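Local coordinates for protein dockerin type 1 (Clostridium thermocellum, PDB 4DH2) that serves as a cellulosomal dockerin domain that binds two calcium ions and docks onto a type I cohesin, within a larger protein probably hydrolysing glycosidic bonds, at residues B[16-28]-B[52-64]. Numbering follows the deposited sequence.
Sequences VNISDYVLMKRYI and INDIDCNYLKRYL. With CA (calcium ion), chain H; CA (calcium ion), chain I; SO4 (sulfate ion), chain K; SO4 (sulfate ion), chain J.
Tyr-21 and Cys-57 each lodge as a knob in the opposite helix, and between them they set the tight centre of the contact. The Tyr-21 ring settles among Cys-57, Leu-60, Lys-61 and Leu-64, its edge carbon CE1 meeting Cys-57 O at 3.5 Å, close to the ring plane. Cys-57 SG approaches the same ring obliquely, 4.7 Å from its centroid, and touches Lys-25 CG at 3.4 Å and Met-24 CG at 3.6 Å. CG of Met-24 is anti to the backbone N (chi1 171°), and the chain then bends twice, which brings CE to Asp-56 CB and Leu-60 CD1, while SD meets Ile-52 CG2 at 3.9 Å. Leu-60 CB lies against Tyr-21 CD1, the two side chains pointing in opposite directions, and Leu-60 CD2 packs on the Asp-20 backbone oxygen.

Helices 18-28 and 54-64 run nearly antiparallel, their axes 9.7 Å apart at closest approach, with 164° between their N-to-C directions, in the paired F-hand arrangement of type I dockerins, whose two calcium loops resemble EF-hands. Each helix starts with a capping box: Asn-17 with Asp-20, Asn-53 with Asp-56. Both aspartates give OD1 and OD2 to a calcium ion, and OD2 also accepts the backbone N-H of its asparagine through the anti lone pair. Val-15 and Val-51 contribute backbone oxygens to the two sites.

No hydrogen bond joins the helices directly. Close packing runs on to Leu-64, with CD1 on Tyr-21 CB and CD2 on Asn-17 CA, and to Ile-28, whose CD1 rests on Asn-53 O; beside it the rim opens to solvent at the exposed Asp-54. Val-16 CG1 touches Tyr-63 CE2 at 3.7 Å. Along one flank Lys-25 and Lys-61 turn to the bound cohesin, where Asp-94 and Asp-96 of that chain pair with Lys-25 and its Asp-79 with Lys-61.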
ATOM      1  N   VAL B  16       1.183 -13.233   5.825  1.00 24.73           N
ATOM      2  CA  VAL B  16       2.314 -12.333   5.682  1.00 24.15           C
ATOM      3  C   VAL B  16       1.769 -10.954   5.358  1.00 26.56           C
ATOM      4  O   VAL B  16       1.166 -10.751   4.295  1.00 23.83           O
ATOM      5  CB  VAL B  16       3.241 -12.823   4.576  1.00 25.25           C
ATOM      6  CG1 VAL B  16       4.401 -11.874   4.404  1.00 24.22           C
ATOM      7  CG2 VAL B  16       3.727 -14.247   4.914  1.00 21.58           C
ATOM      8  N   ASN B  17       1.959 -10.005   6.271  1.00 17.93           N
ATOM      9  CA  ASN B  17       1.477  -8.661   6.058  1.00 18.69           C
ATOM     10  C   ASN B  17       2.411  -7.663   6.740  1.00 17.39           C
ATOM     11  O   ASN B  17       3.547  -8.014   7.128  1.00 18.20           O
ATOM     12  CB  ASN B  17       0.021  -8.489   6.558  1.00 21.39           C
ATOM     13  CG  ASN B  17      -0.139  -8.738   8.045  1.00 23.32           C
ATOM     14  OD1 ASN B  17       0.827  -8.687   8.806  1.00 21.36           O
ATOM     15  ND2 ASN B  17      -1.385  -9.035   8.484  1.00 24.53           N
ATOM     16  N   ILE B  18       1.965  -6.417   6.854  1.00 17.20           N
ATOM     17  CA  ILE B  18       2.844  -5.380   7.352  1.00 14.79           C
ATOM     18  C   ILE B  18       3.414  -5.713   8.729  1.00 17.52           C
ATOM     19  O   ILE B  18       4.517  -5.297   9.048  1.00 17.49           O
ATOM     20  CB  ILE B  18       2.147  -3.999   7.449  1.00 16.53           C
ATOM     21  CG1 ILE B  18       0.858  -4.128   8.273  1.00 19.30           C
ATOM     22  CG2 ILE B  18       1.894  -3.457   6.056  1.00 19.23           C
ATOM     23  CD1 ILE B  18       0.195  -2.850   8.566  1.00 21.43           C
ATOM     24  N   SER B  19       2.672  -6.418   9.585  1.00 16.43           N
ATOM     25  CA  SER B  19       3.240  -6.713  10.892  1.00 15.51           C
ATOM     26  C   SER B  19       4.527  -7.538  10.775  1.00 16.28           C
ATOM     27  O   SER B  19       5.470  -7.359  11.565  1.00 18.18           O
ATOM     28  CB  SER B  19       2.228  -7.411  11.810  1.00 19.23           C
ATOM     29  OG  SER B  19       1.162  -6.518  12.104  1.00 22.42           O
ATOM     30  N   ASP B  20       4.566  -8.477   9.837  1.00 16.96           N
ATOM     31  CA  ASP B  20       5.768  -9.270   9.647  1.00 20.18           C
ATOM     32  C   ASP B  20       6.912  -8.417   9.130  1.00 21.26           C
ATOM     33  O   ASP B  20       8.073  -8.634   9.467  1.00 16.73           O
ATOM     34  CB  ASP B  20       5.488 -10.391   8.676  1.00 20.55           C
ATOM     35  CG  ASP B  20       4.356 -11.272   9.167  1.00 18.53           C
ATOM     36  OD1 ASP B  20       4.552 -12.006  10.148  1.00 19.06           O
ATOM     37  OD2 ASP B  20       3.266 -11.154   8.589  1.00 19.51           O
ATOM     38  N   TYR B  21       6.584  -7.452   8.286  1.00 17.84           N
ATOM     39  CA  TYR B  21       7.593  -6.525   7.768  1.00 14.96           C
ATOM     40  C   TYR B  21       8.202  -5.660   8.876  1.00 14.21           C
ATOM     41  O   TYR B  21       9.436  -5.504   8.982  1.00 16.11           O
ATOM     42  CB  TYR B  21       6.939  -5.623   6.715  1.00 15.67           C
ATOM     43  CG  TYR B  21       7.873  -4.704   5.958  1.00 16.15           C
ATOM     44  CD1 TYR B  21       8.961  -5.203   5.264  1.00 18.35           C
ATOM     45  CD2 TYR B  21       7.623  -3.339   5.902  1.00 22.69           C
ATOM     46  CE1 TYR B  21       9.801  -4.369   4.572  1.00 20.31           C
ATOM     47  CE2 TYR B  21       8.468  -2.490   5.202  1.00 24.35           C
ATOM     48  CZ  TYR B  21       9.553  -3.029   4.541  1.00 29.80           C
ATOM     49  OH  TYR B  21      10.405  -2.215   3.836  1.00 33.07           O
ATOM     50  N   VAL B  22       7.345  -5.073   9.700  1.00 16.71           N
ATOM     51  CA  VAL B  22       7.812  -4.259  10.815  1.00 14.24           C
ATOM     52  C   VAL B  22       8.640  -5.096  11.784  1.00 13.41           C
ATOM     53  O   VAL B  22       9.737  -4.663  12.224  1.00 16.11           O
ATOM     54  CB  VAL B  22       6.616  -3.637  11.555  1.00 15.76           C
ATOM     55  CG1 VAL B  22       7.076  -2.916  12.788  1.00 17.91           C
ATOM     56  CG2 VAL B  22       5.867  -2.650  10.605  1.00 17.62           C
ATOM     57  N   LEU B  23       8.170  -6.313  12.090  1.00 13.39           N
ATOM     58  CA  LEU B  23       8.926  -7.208  12.963  1.00 14.04           C
ATOM     59  C   LEU B  23      10.299  -7.586  12.378  1.00 13.85           C
ATOM     60  O   LEU B  23      11.315  -7.603  13.103  1.00 15.68           O
ATOM     61  CB  LEU B  23       8.124  -8.464  13.297  1.00 14.25           C
ATOM     62  CG  LEU B  23       6.961  -8.268  14.279  1.00 18.31           C
ATOM     63  CD1 LEU B  23       6.119  -9.528  14.313  1.00 21.15           C
ATOM     64  CD2 LEU B  23       7.422  -7.911  15.676  1.00 19.01           C
ATOM     65  N   MET B  24      10.350  -7.885  11.091  1.00 15.68           N
ATOM     66  CA  MET B  24      11.610  -8.190  10.436  1.00 17.95           C
ATOM     67  C   MET B  24      12.591  -7.014  10.580  1.00 18.20           C
ATOM     68  O   MET B  24      13.766  -7.196  10.931  1.00 18.81           O
ATOM     69  CB  MET B  24      11.360  -8.471   8.958  1.00 18.97           C
ATOM     70  CG  MET B  24      12.618  -8.599   8.147  1.00 29.44           C
ATOM     71  SD  MET B  24      13.485 -10.134   8.465  1.00 36.51           S
ATOM     72  CE  MET B  24      12.529 -11.133   7.313  1.00 32.11           C
ATOM     73  N   LYS B  25      12.113  -5.812  10.270  1.00 16.29           N
ATOM     74  CA  LYS B  25      12.935  -4.605  10.420  1.00 17.17           C
ATOM     75  C   LYS B  25      13.450  -4.438  11.829  1.00 17.33           C
ATOM     76  O   LYS B  25      14.662  -4.149  12.035  1.00 18.22           O
ATOM     77  CB  LYS B  25      12.166  -3.349   9.985  1.00 19.72           C
ATOM     78  CG  LYS B  25      12.195  -3.096   8.481  1.00 35.44           C
ATOM     79  CD  LYS B  25      11.773  -1.655   8.176  1.00 44.38           C
ATOM     80  CE  LYS B  25      11.632  -1.329   6.666  1.00 45.60           C
ATOM     81  NZ  LYS B  25      11.017   0.065   6.381  1.00 23.91           N
ATOM     82  N   ARG B  26      12.569  -4.581  12.816  1.00 16.43           N
ATOM     83  CA  ARG B  26      12.997  -4.434  14.211  1.00 17.80           C
ATOM     84  C   ARG B  26      13.950  -5.520  14.610  1.00 19.29           C
ATOM     85  O   ARG B  26      14.869  -5.295  15.373  1.00 19.52           O
ATOM     86  CB  ARG B  26      11.781  -4.450  15.139  1.00 15.58           C
ATOM     87  CG  ARG B  26      10.955  -3.195  14.942  1.00 14.81           C
ATOM     88  CD  ARG B  26       9.703  -3.184  15.843  1.00 13.46           C
ATOM     89  NE  ARG B  26       8.937  -2.001  15.503  1.00 16.25           N
ATOM     90  CZ  ARG B  26       7.745  -1.700  16.003  1.00 18.35           C
ATOM     91  NH1 ARG B  26       7.209  -2.492  16.912  1.00 18.66           N
ATOM     92  NH2 ARG B  26       7.119  -0.609  15.595  1.00 18.83           N
ATOM     93  N   TYR B  27      13.736  -6.713  14.088  1.00 16.92           N
ATOM     94  CA  TYR B  27      14.613  -7.811  14.420  1.00 15.53           C
ATOM     95  C   TYR B  27      16.026  -7.576  13.875  1.00 19.36           C
ATOM     96  O   TYR B  27      16.998  -7.765  14.613  1.00 20.48           O
ATOM     97  CB  TYR B  27      14.011  -9.104  13.890  1.00 18.71           C
ATOM     98  CG  TYR B  27      14.887 -10.326  13.979  1.00 19.68           C
ATOM     99  CD1 TYR B  27      14.657 -11.294  14.951  1.00 25.89           C
ATOM    100  CD2 TYR B  27      15.872 -10.557  13.037  1.00 21.60           C
ATOM    101  CE1 TYR B  27      15.422 -12.439  15.015  1.00 27.30           C
ATOM    102  CE2 TYR B  27      16.663 -11.689  13.103  1.00 18.43           C
ATOM    103  CZ  TYR B  27      16.435 -12.637  14.093  1.00 30.67           C
ATOM    104  OH  TYR B  27      17.201 -13.797  14.149  1.00 32.11           O
ATOM    105  N   ILE B  28      16.133  -7.144  12.627  1.00 20.29           N
ATOM    106  CA  ILE B  28      17.461  -6.901  12.032  1.00 16.86           C
ATOM    107  C   ILE B  28      18.144  -5.734  12.734  1.00 22.29           C
ATOM    108  O   ILE B  28      19.368  -5.726  12.876  1.00 21.91           O
ATOM    109  CB  ILE B  28      17.379  -6.705  10.521  1.00 21.14           C
ATOM    110  CG1 ILE B  28      16.906  -8.003   9.860  1.00 26.44           C
ATOM    111  CG2 ILE B  28      18.744  -6.306   9.942  1.00 31.74           C
ATOM    112  CD1 ILE B  28      16.375  -7.763   8.480  1.00 27.40           C
ATOM    113  N   ILE B  52      19.491 -14.484   7.818  1.00 17.72           N
ATOM    114  CA  ILE B  52      18.396 -13.508   7.934  1.00 19.30           C
ATOM    115  C   ILE B  52      19.026 -12.133   7.948  1.00 20.25           C
ATOM    116  O   ILE B  52      19.836 -11.807   8.828  1.00 18.44           O
ATOM    117  CB  ILE B  52      17.579 -13.648   9.221  1.00 18.02           C
ATOM    118  CG1 ILE B  52      17.044 -15.066   9.395  1.00 22.14           C
ATOM    119  CG2 ILE B  52      16.401 -12.663   9.185  1.00 21.01           C
ATOM    120  CD1 ILE B  52      16.321 -15.278  10.748  1.00 22.50           C
ATOM    121  N   ASN B  53      18.670 -11.312   6.969  1.00 18.50           N
ATOM    122  CA  ASN B  53      19.212  -9.965   6.919  1.00 17.60           C
ATOM    123  C   ASN B  53      18.376  -9.073   6.002  1.00 17.24           C
ATOM    124  O   ASN B  53      17.247  -9.419   5.696  1.00 18.38           O
ATOM    125  CB  ASN B  53      20.680  -9.977   6.515  1.00 21.70           C
ATOM    126  CG  ASN B  53      20.915 -10.501   5.133  1.00 21.33           C
ATOM    127  OD1 ASN B  53      19.996 -10.675   4.318  1.00 20.24           O
ATOM    128  ND2 ASN B  53      22.184 -10.770   4.845  1.00 25.59           N
ATOM    129  N   ASP B  54      18.931  -7.933   5.604  1.00 20.47           N
ATOM    130  CA  ASP B  54      18.125  -6.948   4.907  1.00 24.20           C
ATOM    131  C   ASP B  54      17.653  -7.463   3.532  1.00 21.20           C
ATOM    132  O   ASP B  54      16.661  -6.972   2.977  1.00 20.65           O
ATOM    133  CB  ASP B  54      18.850  -5.586   4.887  1.00 25.28           C
ATOM    134  CG  ASP B  54      18.734  -4.847   6.263  1.00 50.52           C
ATOM    135  OD1 ASP B  54      17.591  -4.718   6.789  1.00 50.12           O
ATOM    136  OD2 ASP B  54      19.770  -4.428   6.846  1.00 45.73           O
ATOM    137  N   ILE B  55      18.320  -8.468   2.980  1.00 19.06           N
ATOM    138  CA  ILE B  55      17.829  -9.070   1.747  1.00 20.66           C
ATOM    139  C   ILE B  55      16.445  -9.694   1.949  1.00 22.03           C
ATOM    140  O   ILE B  55      15.561  -9.586   1.099  1.00 21.16           O
ATOM    141  CB  ILE B  55      18.802 -10.128   1.236  1.00 28.31           C
ATOM    142  CG1 ILE B  55      20.122  -9.452   0.854  1.00 34.35           C
ATOM    143  CG2 ILE B  55      18.189 -10.880   0.043  1.00 22.17           C
ATOM    144  CD1 ILE B  55      21.274 -10.437   0.617  1.00 39.08           C
ATOM    145  N   ASP B  56      16.264 -10.346   3.090  1.00 18.67           N
ATOM    146  CA  ASP B  56      14.977 -10.916   3.430  1.00 20.42           C
ATOM    147  C   ASP B  56      13.941  -9.841   3.641  1.00 20.88           C
ATOM    148  O   ASP B  56      12.805  -9.971   3.179  1.00 17.80           O
ATOM    149  CB  ASP B  56      15.102 -11.754   4.688  1.00 17.97           C
ATOM    150  CG  ASP B  56      16.063 -12.880   4.489  1.00 24.25           C
ATOM    151  OD1 ASP B  56      15.725 -13.782   3.717  1.00 21.39           O
ATOM    152  OD2 ASP B  56      17.179 -12.829   5.038  1.00 20.90           O
ATOM    153  N   CYS B  57      14.342  -8.769   4.323  1.00 17.29           N
ATOM    154  CA  CYS B  57      13.435  -7.635   4.508  1.00 16.82           C
ATOM    155  C   CYS B  57      12.989  -7.083   3.160  1.00 18.17           C
ATOM    156  O   CYS B  57      11.815  -6.776   2.950  1.00 18.99           O
ATOM    157  CB  CYS B  57      14.125  -6.533   5.285  1.00 20.79           C
ATOM    158  SG  CYS B  57      12.965  -5.543   6.225  1.00 34.81           S
ATOM    159  N   ASN B  58      13.939  -6.937   2.238  1.00 17.34           N
ATOM    160  CA  ASN B  58      13.597  -6.452   0.902  1.00 21.33           C
ATOM    161  C   ASN B  58      12.657  -7.388   0.157  1.00 19.96           C
ATOM    162  O   ASN B  58      11.776  -6.937  -0.588  1.00 19.85           O
ATOM    163  CB  ASN B  58      14.855  -6.226   0.082  1.00 25.74           C
ATOM    164  CG  ASN B  58      14.573  -5.412  -1.162  1.00 33.71           C
ATOM    165  OD1 ASN B  58      14.260  -4.228  -1.073  1.00 37.58           O
ATOM    166  ND2 ASN B  58      14.637  -6.048  -2.311  1.00 32.10           N
ATOM    167  N   TYR B  59      12.805  -8.701   0.349  1.00 21.90           N
ATOM    168  CA  TYR B  59      11.890  -9.638  -0.277  1.00 22.52           C
ATOM    169  C   TYR B  59      10.516  -9.453   0.304  1.00 21.29           C
ATOM    170  O   TYR B  59       9.524  -9.525  -0.419  1.00 21.59           O
ATOM    171  CB  TYR B  59      12.313 -11.103  -0.120  1.00 16.21           C
ATOM    172  CG  TYR B  59      13.203 -11.575  -1.225  1.00 17.94           C
ATOM    173  CD1 TYR B  59      14.568 -11.688  -1.036  1.00 27.82           C
ATOM    174  CD2 TYR B  59      12.685 -11.881  -2.470  1.00 30.58           C
ATOM    175  CE1 TYR B  59      15.405 -12.104  -2.058  1.00 30.91           C
ATOM    176  CE2 TYR B  59      13.502 -12.294  -3.500  1.00 30.58           C
ATOM    177  CZ  TYR B  59      14.855 -12.416  -3.291  1.00 36.97           C
ATOM    178  OH  TYR B  59      15.656 -12.828  -4.324  1.00 31.89           O
ATOM    179  N   LEU B  60      10.434  -9.224   1.610  1.00 17.77           N
ATOM    180  CA  LEU B  60       9.123  -8.959   2.204  1.00 17.13           C
ATOM    181  C   LEU B  60       8.491  -7.707   1.587  1.00 19.02           C
ATOM    182  O   LEU B  60       7.289  -7.707   1.285  1.00 19.78           O
ATOM    183  CB  LEU B  60       9.176  -8.782   3.720  1.00 20.08           C
ATOM    184  CG  LEU B  60       8.836  -9.992   4.563  1.00 32.19           C
ATOM    185  CD1 LEU B  60       9.933 -11.025   4.399  1.00 40.86           C
ATOM    186  CD2 LEU B  60       8.694  -9.580   6.012  1.00 36.34           C
ATOM    187  N   LYS B  61       9.294  -6.652   1.401  1.00 18.51           N
ATOM    188  CA  LYS B  61       8.812  -5.415   0.796  1.00 17.29           C
ATOM    189  C   LYS B  61       8.272  -5.724  -0.591  1.00 19.59           C
ATOM    190  O   LYS B  61       7.161  -5.306  -0.926  1.00 20.75           O
ATOM    191  CB  LYS B  61       9.927  -4.373   0.722  1.00 15.45           C
ATOM    192  CG  LYS B  61       9.567  -3.078   0.005  1.00 21.36           C
ATOM    193  CD  LYS B  61      10.763  -2.140  -0.234  1.00 28.02           C
ATOM    194  CE  LYS B  61      11.142  -1.366   1.028  1.00 55.55           C
ATOM    195  NZ  LYS B  61      11.925  -0.096   0.785  1.00 66.75           N
ATOM    196  N   ARG B  62       9.047  -6.451  -1.397  1.00 19.48           N
ATOM    197  CA  ARG B  62       8.615  -6.840  -2.758  1.00 20.99           C
ATOM    198  C   ARG B  62       7.303  -7.623  -2.768  1.00 25.52           C
ATOM    199  O   ARG B  62       6.428  -7.434  -3.637  1.00 22.14           O
ATOM    200  CB  ARG B  62       9.716  -7.657  -3.470  1.00 23.47           C
ATOM    201  CG  ARG B  62      10.920  -6.844  -3.885  1.00 30.00           C
ATOM    202  CD  ARG B  62      11.968  -7.745  -4.524  1.00 34.31           C
ATOM    203  NE  ARG B  62      13.173  -7.028  -4.866  1.00 51.21           N
ATOM    204  CZ  ARG B  62      14.307  -7.616  -5.248  1.00 69.78           C
ATOM    205  NH1 ARG B  62      14.379  -8.942  -5.320  1.00 75.78           N
ATOM    206  NH2 ARG B  62      15.369  -6.879  -5.555  1.00 59.95           N
ATOM    207  N   TYR B  63       7.166  -8.525  -1.813  1.00 21.96           N
ATOM    208  CA  TYR B  63       5.968  -9.320  -1.679  1.00 22.30           C
ATOM    209  C   TYR B  63       4.790  -8.416  -1.343  1.00 26.66           C
ATOM    210  O   TYR B  63       3.728  -8.524  -1.952  1.00 23.39           O
ATOM    211  CB  TYR B  63       6.195 -10.364  -0.593  1.00 21.37           C
ATOM    212  CG  TYR B  63       5.010 -11.253  -0.294  1.00 18.83           C
ATOM    213  CD1 TYR B  63       4.824 -12.452  -0.969  1.00 29.58           C
ATOM    214  CD2 TYR B  63       4.092 -10.901   0.673  1.00 24.87           C
ATOM    215  CE1 TYR B  63       3.730 -13.278  -0.673  1.00 32.55           C
ATOM    216  CE2 TYR B  63       3.001 -11.707   0.967  1.00 25.95           C
ATOM    217  CZ  TYR B  63       2.827 -12.891   0.291  1.00 37.77           C
ATOM    218  OH  TYR B  63       1.739 -13.689   0.600  1.00 40.43           O
ATOM    219  N   LEU B  64       4.981  -7.477  -0.420  1.00 17.44           N
ATOM    220  CA  LEU B  64       3.863  -6.658   0.026  1.00 15.49           C
ATOM    221  C   LEU B  64       3.478  -5.629  -1.054  1.00 16.78           C
ATOM    222  O   LEU B  64       2.347  -5.140  -1.059  1.00 19.55           O
ATOM    223  CB  LEU B  64       4.162  -5.968   1.353  1.00 16.00           C
ATOM    224  CG  LEU B  64       4.276  -6.922   2.542  1.00 19.19           C
ATOM    225  CD1 LEU B  64       4.673  -6.120   3.773  1.00 20.97           C
ATOM    226  CD2 LEU B  64       2.965  -7.708   2.784  1.00 21.47           C
TER
HETATM  227 CA    CA H 101       2.204 -12.745  10.061  1.00 20.15          CA
HETATM  228 CA    CA I 102      18.001 -14.805   3.711  1.00 21.18          CA
HETATM  229  S   SO4 K 104      13.928  -3.653  -5.476  1.00 72.69           S
HETATM  230  O1  SO4 K 104      13.617  -2.226  -5.493  1.00 74.88           O
HETATM  231  O2  SO4 K 104      15.340  -3.825  -5.125  1.00 73.36           O
HETATM  232  O3  SO4 K 104      13.098  -4.315  -4.473  1.00 73.78           O
HETATM  233  O4  SO4 K 104      13.646  -4.243  -6.789  1.00 69.43           O
HETATM  234  S   SO4 J 103      19.122 -13.432  -3.635  0.54 49.91           S
HETATM  235  O1  SO4 J 103      18.501 -12.158  -3.982  1.00 60.43           O
HETATM  236  O2  SO4 J 103      20.055 -13.174  -2.540  1.00 59.19           O
HETATM  237  O3  SO4 J 103      18.106 -14.412  -3.265  1.00 42.10           O
HETATM  238  O4  SO4 J 103      19.841 -13.973  -4.790  1.00 69.96           O
HETATM  239  O   HOH W   1       1.032 -10.698  10.595  1.00 22.37           O
HETATM  240  O   HOH W   2      16.274  -3.213   9.589  1.00 32.40           O
HETATM  241  O   HOH W   3      19.481 -13.180   3.039  1.00 23.65           O